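Local atomic coordinates of putative Ribokinase II (Escherichia coli O6, PDB entry 3IQ0), a protein that probably phosphorylates a sugar at the expense of ATP, as a carbohydrate kinase of the pfkB (ribokinase) family that binds ATP and magnesium. Residues Phe7-Ile12 with Asp148-Ala153. Sequence-based numbering, arbitrary orientation.
Sequences FTIGEI and DAVKKA
Ile9 reaches from its strand to the helix segment 148-153, where it meets Ala149 and Val150. The CA atoms of Ile9 and Val150, 7.3 Å apart, are the closest CA pair across the two segments, and CB of Ile9 is directed at the helix. At CB the side chain forks. The short branch, Ile9 CG2, sits between the backbone N and the carbonyl carbon and ends against CG2 of Val150 at 3.9 Å, methyl to methyl. The long branch leaves with CG1 anti to the backbone N (chi1 -175°), and a second extended torsion (chi2 167°) carries CD1 onward to Ala149. There Ile9 CD1 lies 4.2 Å from CB of Ala149 and 4.1 Å from the carbonyl O of Ala149. The O of Ala149 accepts the helical hydrogen bond from Ala153 N at 3.1 Å, and its approach to CD1 is a van der Waals one. CG2 of Val150, the methyl that meets Ile9, stands anti to the carbonyl carbon, beside the backbone N. No hydrogen bond joins the segments; three buried residues pack by apolar contact. Strand 5-9 lies inside the large sheet between the parallel strands 54-61 and 131-137, where Ile9 also touches Ile57 and Phe134. Helix 144-159, which follows strand 131-137 in the chain, packs on the same face of the sheet as Ile9, with Val150 on Ile136 and Ala153 on Phe134. Helix 39-49 packs on the opposite face, touching Thr8, the residue before Ile9, so that the sheet lies between helices, as in the three-layer alpha/beta/alpha ribokinase fold.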
ATOM      1  N   PHE B   7      18.481  21.138  -1.941  1.00 17.94           N
ATOM      2  CA  PHE B   7      17.296  20.502  -1.387  1.00 18.36           C
ATOM      3  C   PHE B   7      16.363  20.023  -2.483  1.00 19.43           C
ATOM      4  O   PHE B   7      16.412  20.507  -3.615  1.00 17.37           O
ATOM      5  CB  PHE B   7      16.521  21.488  -0.506  1.00 18.85           C
ATOM      6  CG  PHE B   7      16.811  21.365   0.958  1.00 22.70           C
ATOM      7  CD1 PHE B   7      16.012  20.562   1.772  1.00 23.16           C
ATOM      8  CD2 PHE B   7      17.874  22.053   1.531  1.00 20.37           C
ATOM      9  CE1 PHE B   7      16.273  20.454   3.135  1.00 24.56           C
ATOM     10  CE2 PHE B   7      18.139  21.948   2.890  1.00 23.51           C
ATOM     11  CZ  PHE B   7      17.340  21.151   3.694  1.00 24.24           C
ATOM     12  N   THR B   8      15.534  19.043  -2.143  1.00 19.65           N
ATOM     13  CA  THR B   8      14.528  18.559  -3.065  1.00 19.68           C
ATOM     14  C   THR B   8      13.299  18.299  -2.218  1.00 20.66           C
ATOM     15  O   THR B   8      13.341  18.406  -0.995  1.00 20.59           O
ATOM     16  CB  THR B   8      14.929  17.268  -3.810  1.00 19.98           C
ATOM     17  OG1 THR B   8      13.997  17.047  -4.875  1.00 22.21           O
ATOM     18  CG2 THR B   8      14.907  16.069  -2.888  1.00 18.27           C
ATOM     19  N   ILE B   9      12.203  17.946  -2.869  1.00 22.02           N
ATOM     20  CA  ILE B   9      10.961  17.714  -2.163  1.00 20.80           C
ATOM     21  C   ILE B   9      10.162  16.682  -2.936  1.00 20.53           C
ATOM     22  O   ILE B   9      10.319  16.554  -4.147  1.00 21.77           O
ATOM     23  CB  ILE B   9      10.174  19.044  -2.087  1.00 22.43           C
ATOM     24  CG1 ILE B   9       8.905  18.886  -1.254  1.00 21.63           C
ATOM     25  CG2 ILE B   9       9.834  19.514  -3.496  1.00 22.01           C
ATOM     26  CD1 ILE B   9       8.277  20.227  -0.898  1.00 23.24           C
ATOM     27  N   GLY B  10       9.310  15.933  -2.250  1.00 23.55           N
ATOM     28  CA  GLY B  10       8.519  14.962  -2.979  1.00 25.23           C
ATOM     29  C   GLY B  10       8.231  13.651  -2.292  1.00 24.79           C
ATOM     30  O   GLY B  10       8.235  13.547  -1.066  1.00 28.05           O
ATOM     31  N   GLU B  11       7.993  12.636  -3.109  1.00 23.95           N
ATOM     32  CA  GLU B  11       7.652  11.320  -2.613  1.00 23.91           C
ATOM     33  C   GLU B  11       8.835  10.428  -2.273  1.00 23.22           C
ATOM     34  O   GLU B  11       9.837  10.392  -2.986  1.00 22.38           O
ATOM     35  CB  GLU B  11       6.761  10.602  -3.633  1.00 24.92           C
ATOM     36  CG  GLU B  11       7.444  10.268  -4.967  1.00 26.07           C
ATOM     37  CD  GLU B  11       7.524  11.444  -5.933  1.00 24.81           C
ATOM     38  OE1 GLU B  11       7.262  12.591  -5.514  1.00 26.51           O
ATOM     39  OE2 GLU B  11       7.856  11.217  -7.117  1.00 25.75           O
ATOM     40  N   ILE B  12       8.697   9.719  -1.160  1.00 23.29           N
ATOM     41  CA  ILE B  12       9.682   8.756  -0.698  1.00 22.46           C
ATOM     42  C   ILE B  12       8.850   7.491  -0.516  1.00 24.35           C
ATOM     43  O   ILE B  12       7.826   7.509   0.169  1.00 26.47           O
ATOM     44  CB  ILE B  12      10.289   9.145   0.655  1.00 22.91           C
ATOM     45  CG1 ILE B  12      11.272  10.303   0.480  1.00 21.23           C
ATOM     46  CG2 ILE B  12      10.995   7.954   1.274  1.00 22.96           C
ATOM     47  CD1 ILE B  12      11.882  10.760   1.787  1.00 19.04           C
ATOM     48  N   ASP B 148       1.120  23.058  -3.608  1.00 40.78           N
ATOM     49  CA  ASP B 148       1.181  24.110  -2.602  1.00 41.28           C
ATOM     50  C   ASP B 148       2.488  24.030  -1.824  1.00 40.03           C
ATOM     51  O   ASP B 148       3.175  25.036  -1.647  1.00 38.93           O
ATOM     52  CB  ASP B 148      -0.009  23.996  -1.644  1.00 42.87           C
ATOM     53  CG  ASP B 148      -1.294  24.544  -2.241  1.00 44.90           C
ATOM     54  OD1 ASP B 148      -1.313  24.838  -3.455  1.00 45.74           O
ATOM     55  OD2 ASP B 148      -2.286  24.678  -1.492  1.00 46.29           O
ATOM     56  N   ALA B 149       2.826  22.830  -1.363  1.00 38.35           N
ATOM     57  CA  ALA B 149       4.059  22.620  -0.615  1.00 37.39           C
ATOM     58  C   ALA B 149       5.237  23.072  -1.469  1.00 36.21           C
ATOM     59  O   ALA B 149       6.138  23.760  -0.989  1.00 36.11           O
ATOM     60  CB  ALA B 149       4.207  21.144  -0.255  1.00 36.60           C
ATOM     61  N   VAL B 150       5.217  22.691  -2.742  1.00 34.57           N
ATOM     62  CA  VAL B 150       6.281  23.062  -3.662  1.00 34.67           C
ATOM     63  C   VAL B 150       6.310  24.565  -3.947  1.00 34.60           C
ATOM     64  O   VAL B 150       7.377  25.170  -3.988  1.00 33.42           O
ATOM     65  CB  VAL B 150       6.148  22.290  -4.988  1.00 35.03           C
ATOM     66  CG1 VAL B 150       7.155  22.805  -5.996  1.00 36.10           C
ATOM     67  CG2 VAL B 150       6.373  20.809  -4.739  1.00 34.25           C
ATOM     68  N   LYS B 151       5.143  25.171  -4.141  1.00 34.34           N
ATOM     69  CA  LYS B 151       5.088  26.609  -4.403  1.00 34.27           C
ATOM     70  C   LYS B 151       5.678  27.407  -3.239  1.00 33.42           C
ATOM     71  O   LYS B 151       6.422  28.362  -3.450  1.00 33.37           O
ATOM     72  CB  LYS B 151       3.646  27.056  -4.666  1.00 35.63           C
ATOM     73  CG  LYS B 151       3.100  26.611  -6.016  1.00 36.73           C
ATOM     74  CD  LYS B 151       1.720  27.194  -6.300  1.00 37.15           C
ATOM     75  CE  LYS B 151       1.265  26.844  -7.711  1.00 38.98           C
ATOM     76  NZ  LYS B 151      -0.063  27.438  -8.066  1.00 39.37           N
ATOM     77  N   LYS B 152       5.351  27.002  -2.014  1.00 31.05           N
ATOM     78  CA  LYS B 152       5.849  27.674  -0.818  1.00 30.67           C
ATOM     79  C   LYS B 152       7.372  27.566  -0.739  1.00 31.84           C
ATOM     80  O   LYS B 152       8.068  28.566  -0.570  1.00 32.15           O
ATOM     81  CB  LYS B 152       5.227  27.049   0.434  1.00 30.56           C
ATOM     82  CG  LYS B 152       5.738  27.630   1.745  1.00 31.60           C
ATOM     83  CD  LYS B 152       5.148  26.905   2.952  1.00 32.18           C
ATOM     84  CE  LYS B 152       5.849  27.317   4.248  1.00 33.12           C
ATOM     85  NZ  LYS B 152       5.305  26.645   5.471  1.00 31.64           N
ATOM     86  N   ALA B 153       7.876  26.343  -0.860  1.00 31.51           N
ATOM     87  CA  ALA B 153       9.311  26.091  -0.806  1.00 30.85           C
ATOM     88  C   ALA B 153      10.030  26.912  -1.873  1.00 30.21           C
ATOM     89  O   ALA B 153      11.069  27.510  -1.608  1.00 29.14           O
ATOM     90  CB  ALA B 153       9.583  24.599  -1.012  1.00 31.83           C
TER